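Local coordinates for Alpha/beta hydrolase fold-3 domain protein (Sulfolobus islandicus, PDB 5LK6) that probably hydrolyses carboxylic ester bonds, as a thermostable lipase or carboxylesterase of the alpha/beta hydrolase fold, at residues Leu175-Val180 / Val272-Leu277; Ile238-Tyr243 / Ser266-Asn271. One frame throughout, in Å; residues are numbered along the deposited sequence.

From the N terminus the chain first reaches 175-180, where strand 173-176 leaves the central sheet, and about ninety residues later 272-277 comes back to pack against this segment, closing the wide loop of contact 1. Contact 2 is nested inside that loop: 238-243 pairs with 266-271 across a short excursion through helix 247-259, a beta-alpha-beta unit at the edge of this chain's sheet. The two meet directly, since strand 173-176 is the sheet neighbour of strand 236-241 and the ring of Phe276 packs on Phe269. Together they tie the last three parallel strands to the turn bearing His274, the presumed catalytic histidine.

Contact 1. Residues Leu175-Val180 / Val272-Leu277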
loop_
_atom_site.group_PDB
_atom_site.type_symbol
_atom_site.label_atom_id
_atom_site.label_comp_id
_atom_site.label_asym_id
_atom_site.label_seq_id
_atom_site.Cartn_x
_atom_site.Cartn_y
_atom_site.Cartn_z
ATOM N N LEU A 175 5.867 1.456 10.954
ATOM C CA LEU A 175 5.337 0.391 11.810
ATOM C C LEU A 175 4.636 -0.713 11.001
ATOM O O LEU A 175 3.545 -0.523 10.460
ATOM C CB LEU A 175 4.395 0.993 12.793
ATOM C CG LEU A 175 4.914 1.841 13.957
ATOM C CD1 LEU A 175 6.289 2.461 13.788
ATOM C CD2 LEU A 175 3.868 2.876 14.313
ATOM N N ILE A 176 5.300 -1.863 10.895
ATOM C CA ILE A 176 4.805 -3.012 10.127
ATOM C C ILE A 176 4.137 -3.979 11.088
ATOM O O ILE A 176 4.779 -4.523 11.984
ATOM C CB ILE A 176 5.955 -3.711 9.403
ATOM C CG1 ILE A 176 6.690 -2.688 8.510
ATOM C CG2 ILE A 176 5.444 -4.880 8.570
ATOM C CD1 ILE A 176 8.128 -3.029 8.157
ATOM N N TYR A 177 2.834 -4.170 10.925
ATOM C CA TYR A 177 2.032 -4.926 11.864
ATOM C C TYR A 177 2.525 -4.872 13.325
ATOM O O TYR A 177 2.755 -5.906 13.991
ATOM C CB TYR A 177 1.758 -6.355 11.375
ATOM C CG TYR A 177 2.837 -7.052 10.511
ATOM C CD1 TYR A 177 3.929 -7.650 11.100
ATOM C CD2 TYR A 177 2.664 -7.204 9.126
ATOM C CE1 TYR A 177 4.867 -8.299 10.332
ATOM C CE2 TYR A 177 3.614 -7.860 8.361
ATOM C CZ TYR A 177 4.710 -8.392 8.978
ATOM O OH TYR A 177 5.646 -9.038 8.263
ATOM N N PRO A 178 2.602 -3.663 13.851
ATOM C CA PRO A 178 3.049 -3.498 15.220
ATOM C C PRO A 178 2.143 -4.033 16.329
ATOM O O PRO A 178 0.949 -4.086 16.188
ATOM C CB PRO A 178 3.100 -1.970 15.374
ATOM C CG PRO A 178 1.983 -1.502 14.500
ATOM C CD PRO A 178 2.132 -2.403 13.284
ATOM N N ALA A 179 2.757 -4.332 17.452
ATOM C CA ALA A 179 2.090 -4.473 18.728
ATOM C C ALA A 179 2.195 -3.108 19.401
ATOM O O ALA A 179 3.235 -2.522 19.379
ATOM C CB ALA A 179 2.762 -5.578 19.554
ATOM N N VAL A 180 1.099 -2.578 19.912
ATOM C CA VAL A 180 1.092 -1.251 20.515
ATOM C C VAL A 180 0.465 -1.205 21.926
ATOM O O VAL A 180 0.393 -0.139 22.558
ATOM C CB VAL A 180 0.362 -0.251 19.589
ATOM C CG1 VAL A 180 1.074 -0.146 18.248
ATOM C CG2 VAL A 180 -1.138 -0.563 19.401
ATOM N N VAL A 272 -4.232 -11.397 4.101
ATOM C CA VAL A 272 -2.962 -11.925 4.586
ATOM C C VAL A 272 -2.856 -11.927 6.094
ATOM O O VAL A 272 -3.729 -11.404 6.841
ATOM C CB VAL A 272 -1.732 -11.171 4.021
ATOM C CG1 VAL A 272 -1.723 -11.211 2.492
ATOM C CG2 VAL A 272 -1.657 -9.754 4.552
ATOM N N ILE A 273 -1.768 -12.530 6.540
ATOM C CA ILE A 273 -1.547 -12.821 7.941
ATOM C C ILE A 273 -0.399 -12.000 8.496
ATOM O O ILE A 273 0.378 -11.389 7.778
ATOM C CB ILE A 273 -1.239 -14.299 8.144
ATOM C CG1 ILE A 273 -0.123 -14.791 7.218
ATOM C CG2 ILE A 273 -2.486 -15.117 7.875
ATOM C CD1 ILE A 273 0.581 -16.024 7.715
ATOM N N HIS A 274 -0.337 -11.966 9.803
ATOM C CA HIS A 274 0.796 -11.363 10.477
ATOM C C HIS A 274 2.107 -11.926 9.977
ATOM O O HIS A 274 2.198 -13.071 9.700
ATOM C CB HIS A 274 0.699 -11.659 11.968
ATOM C CG HIS A 274 1.583 -10.801 12.801
ATOM N ND1 HIS A 274 1.254 -9.507 13.138
ATOM C CD2 HIS A 274 2.781 -11.051 13.364
ATOM C CE1 HIS A 274 2.202 -9.004 13.894
ATOM N NE2 HIS A 274 3.141 -9.920 14.046
ATOM N N GLY A 275 3.134 -11.110 9.892
ATOM C CA GLY A 275 4.488 -11.582 9.539
ATOM C C GLY A 275 4.754 -11.805 8.051
ATOM O O GLY A 275 5.822 -12.295 7.702
ATOM N N PHE A 276 3.816 -11.439 7.186
ATOM C CA PHE A 276 3.901 -11.752 5.781
ATOM C C PHE A 276 5.129 -11.175 5.017
ATOM O O PHE A 276 5.522 -11.753 4.022
ATOM C CB PHE A 276 2.558 -11.457 5.029
ATOM C CG PHE A 276 2.250 -9.988 4.782
ATOM C CD1 PHE A 276 1.730 -9.180 5.779
ATOM C CD2 PHE A 276 2.396 -9.444 3.515
ATOM C CE1 PHE A 276 1.436 -7.861 5.552
ATOM C CE2 PHE A 276 2.111 -8.100 3.274
ATOM C CZ PHE A 276 1.632 -7.304 4.306
ATOM N N LEU A 277 5.718 -10.056 5.458
ATOM C CA LEU A 277 6.943 -9.550 4.825
ATOM C C LEU A 277 8.146 -10.513 4.996
ATOM O O LEU A 277 8.988 -10.570 4.124
ATOM C CB LEU A 277 7.342 -8.156 5.339
ATOM C CG LEU A 277 6.594 -6.982 4.701
ATOM C CD1 LEU A 277 5.161 -6.894 5.204
ATOM C CD2 LEU A 277 7.354 -5.674 4.952
#
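Tyr177 inserts its ring against His274, Gly275, Phe276 and Leu277, and so carries this contact. The polar link is a single hydrogen bond: the backbone N of Leu277 donates to Tyr177 OH over 3.0 Å, bent to 143° at the hydrogen. The aromatic contacts form a cluster. Tyr177 turns a ring edge toward the face of His274, Tyr177 CD1 lying 3.6 Å from His274 CE1, with the planes at 51°. On its other flank Tyr177 CE2 meets Phe276 CD1 at 3.5 Å, an oblique approach. Phe276 reaches there because its CG sits between the backbone N and the carbonyl carbon (chi1 74°). Peptide and aliphatic groups close the two faces of the tyrosine: Gly275 N lies over one, toward the rim, and Ile176 CG2 over the centre of the opposite one. Gly275, at the third position of a type II turn, has positive phi and brings bare backbone against the ring. The apolar rim is completed by Leu277, whose CD1 lies 3.6 Å from Tyr177 CE2 and 3.9 Å from Ile176 CG2; Leu277 also touches Ile293 of helix 285-302. Replacing Tyr177 by an alanine would probably leave Leu277 N without its acceptor and open a gap beside the His274 ring. His274 ND1 is hydrogen-bonded to Asp244, and the imidazole also touches Ser151, consistent with the Ser-His-Asp triad of this hydrolase family. Tyr177 therefore probably acts from the second shell: its ring limits one face of the imidazole, while its hydroxyl holds the backbone just beyond the turn, so that the loop carrying the probable catalytic histidine is fitted against segment 175-180.

Contact 2. Residues Ile238-Tyr243 / Ser266-Asn271; sequences IITAEY and SVRFNN
Glu242 and Asn271 fasten the end of a parallel strand pair, just where both segments turn a corner. Followed outward, Glu242 starts with CB beside the backbone of 270-271, 3.8 Å from Asn270 CA. CG, set anti to the backbone N (chi1 -175°), continues an extended chain along the neighbouring segment and comes near Asn270 OD1. Glu242 CD passes Asn270 OD1 at 3.8 Å, the carboxylate and amide planes being 66° apart. At the tip, Glu242 OE1 accepts the backbone N-H of Asn271 over 2.8 Å through its anti lone pair, and it also touches Asn270 CB. The carboxylate thus takes over where the ladder stops. Behind it the ladder runs in register, with Val267 N donating to Ile238 O, Thr240 N to Val267 O, Phe269 N to Thr240 O at 2.7 Å and Glu242 N to Phe269 O at 3.1 Å. On one face of the sheet Ile239 CG2 meets Phe269 CD1 at 3.6 Å, against helix 285-302, where Ile239 touches Ile293 and Phe269 touches Ala289. On the other, Thr240 CG2 lies 3.6 Å from Arg268 CB, and the arginine bends at chi3 (-79°) toward its salt-bridge partner Glu251 on helix 247-259, the crossover helix of this beta-alpha-beta unit. Strand 264-269 also pairs antiparallel with a strand of the second subunit, while Ser266 OG bonds Asn270 ND2 of that subunit. The chemistry implies two jobs for one strand: its bonds to 238-242 complete the sheet of its own subunit, and its other edge continues that sheet into the dimer, with the Glu242 OE1 bond to Asn271 N probably helping to set the corner from which the chain runs on to His274.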
loop_
_atom_site.group_PDB
_atom_site.type_symbol
_atom_site.label_atom_id
_atom_site.label_comp_id
_atom_site.label_asym_id
_atom_site.label_seq_id
_atom_site.Cartn_x
_atom_site.Cartn_y
_atom_site.Cartn_z
ATOM N N ILE A 238 2.006 3.117 8.561
ATOM C CA ILE A 238 1.574 1.971 9.351
ATOM C C ILE A 238 0.949 0.944 8.407
ATOM O O ILE A 238 0.067 1.290 7.655
ATOM C CB ILE A 238 0.621 2.387 10.467
ATOM C CG1 ILE A 238 1.399 3.308 11.394
ATOM C CG2 ILE A 238 0.191 1.164 11.236
ATOM C CD1 ILE A 238 0.576 3.968 12.494
ATOM N N ILE A 239 1.445 -0.289 8.459
ATOM C CA ILE A 239 0.951 -1.377 7.645
ATOM C C ILE A 239 0.333 -2.378 8.568
ATOM O O ILE A 239 0.883 -2.706 9.616
ATOM C CB ILE A 239 2.082 -2.071 6.879
ATOM C CG1 ILE A 239 2.576 -1.166 5.789
ATOM C CG2 ILE A 239 1.670 -3.424 6.277
ATOM C CD1 ILE A 239 3.932 -1.618 5.288
ATOM N N THR A 240 -0.780 -2.951 8.115
ATOM C CA THR A 240 -1.617 -3.793 8.952
ATOM C C THR A 240 -2.034 -4.976 8.069
ATOM O O THR A 240 -2.002 -4.915 6.784
ATOM C CB THR A 240 -2.667 -2.808 9.498
ATOM O OG1 THR A 240 -2.549 -2.624 10.955
ATOM C CG2 THR A 240 -3.955 -3.068 9.083
ATOM N N ALA A 241 -2.307 -6.109 8.732
ATOM C CA ALA A 241 -2.828 -7.281 8.016
ATOM C C ALA A 241 -4.264 -7.561 8.426
ATOM O O ALA A 241 -4.644 -7.402 9.590
ATOM C CB ALA A 241 -1.971 -8.471 8.225
ATOM N N GLU A 242 -5.070 -7.985 7.440
ATOM C CA GLU A 242 -6.490 -8.181 7.651
ATOM C C GLU A 242 -6.762 -9.299 8.627
ATOM O O GLU A 242 -7.571 -9.118 9.513
ATOM C CB GLU A 242 -7.202 -8.449 6.349
ATOM C CG GLU A 242 -8.687 -8.527 6.534
ATOM C CD GLU A 242 -9.473 -8.883 5.299
ATOM O OE1 GLU A 242 -8.877 -9.180 4.235
ATOM O OE2 GLU A 242 -10.722 -8.826 5.411
ATOM N N TYR A 243 -6.065 -10.423 8.460
ATOM C CA TYR A 243 -6.314 -11.638 9.258
ATOM C C TYR A 243 -5.207 -11.768 10.293
ATOM O O TYR A 243 -4.365 -12.686 10.254
ATOM C CB TYR A 243 -6.453 -12.897 8.361
ATOM C CG TYR A 243 -7.719 -12.867 7.575
ATOM C CD1 TYR A 243 -8.943 -13.212 8.177
ATOM C CD2 TYR A 243 -7.730 -12.450 6.261
ATOM C CE1 TYR A 243 -10.140 -13.138 7.485
ATOM C CE2 TYR A 243 -8.905 -12.379 5.547
ATOM C CZ TYR A 243 -10.107 -12.725 6.150
ATOM O OH TYR A 243 -11.273 -12.619 5.436
ATOM N N SER A 266 -1.951 4.923 6.640
ATOM C CA SER A 266 -2.294 3.654 7.276
ATOM C C SER A 266 -2.868 2.792 6.168
ATOM O O SER A 266 -3.877 3.167 5.514
ATOM C CB SER A 266 -3.319 3.882 8.377
ATOM O OG SER A 266 -3.827 2.677 8.947
ATOM N N VAL A 267 -2.221 1.663 5.943
ATOM C CA VAL A 267 -2.574 0.779 4.868
ATOM C C VAL A 267 -2.858 -0.617 5.403
ATOM O O VAL A 267 -2.018 -1.201 6.060
ATOM C CB VAL A 267 -1.450 0.753 3.811
ATOM C CG1 VAL A 267 -1.728 -0.338 2.805
ATOM C CG2 VAL A 267 -1.445 2.070 3.036
ATOM N N ARG A 268 -4.034 -1.168 5.123
ATOM C CA ARG A 268 -4.327 -2.538 5.482
ATOM C C ARG A 268 -4.174 -3.457 4.304
ATOM O O ARG A 268 -4.904 -3.343 3.330
ATOM C CB ARG A 268 -5.743 -2.663 6.002
ATOM C CG ARG A 268 -6.138 -4.094 6.397
ATOM C CD ARG A 268 -7.627 -4.198 6.519
ATOM N NE ARG A 268 -8.087 -3.661 7.761
ATOM C CZ ARG A 268 -9.306 -3.833 8.251
ATOM N NH1 ARG A 268 -10.193 -4.505 7.589
ATOM N NH2 ARG A 268 -9.652 -3.305 9.407
ATOM N N PHE A 269 -3.270 -4.421 4.435
ATOM C CA PHE A 269 -3.057 -5.423 3.410
ATOM C C PHE A 269 -4.093 -6.485 3.683
ATOM O O PHE A 269 -3.997 -7.240 4.671
ATOM C CB PHE A 269 -1.617 -5.963 3.432
ATOM C CG PHE A 269 -0.631 -5.063 2.711
ATOM C CD1 PHE A 269 -0.285 -3.833 3.232
ATOM C CD2 PHE A 269 -0.111 -5.416 1.480
ATOM C CE1 PHE A 269 0.580 -2.991 2.559
ATOM C CE2 PHE A 269 0.757 -4.572 0.781
ATOM C CZ PHE A 269 1.105 -3.355 1.321
ATOM N N ASN A 270 -5.102 -6.512 2.809
ATOM C CA ASN A 270 -6.128 -7.567 2.804
ATOM C C ASN A 270 -5.679 -9.020 2.484
ATOM O O ASN A 270 -4.672 -9.247 1.797
ATOM C CB ASN A 270 -7.244 -7.173 1.893
ATOM C CG ASN A 270 -7.927 -5.909 2.366
ATOM O OD1 ASN A 270 -8.129 -5.727 3.574
ATOM N ND2 ASN A 270 -8.248 -5.010 1.430
ATOM N N ASN A 271 -6.449 -9.978 3.000
ATOM C CA ASN A 271 -6.292 -11.382 2.670
ATOM C C ASN A 271 -5.002 -12.072 3.229
ATOM O O ASN A 271 -4.742 -13.212 2.850
ATOM C CB ASN A 271 -6.358 -11.587 1.150
ATOM C CG ASN A 271 -7.404 -10.702 0.468
ATOM O OD1 ASN A 271 -7.098 -9.787 -0.329
ATOM N ND2 ASN A 271 -8.637 -10.970 0.780
#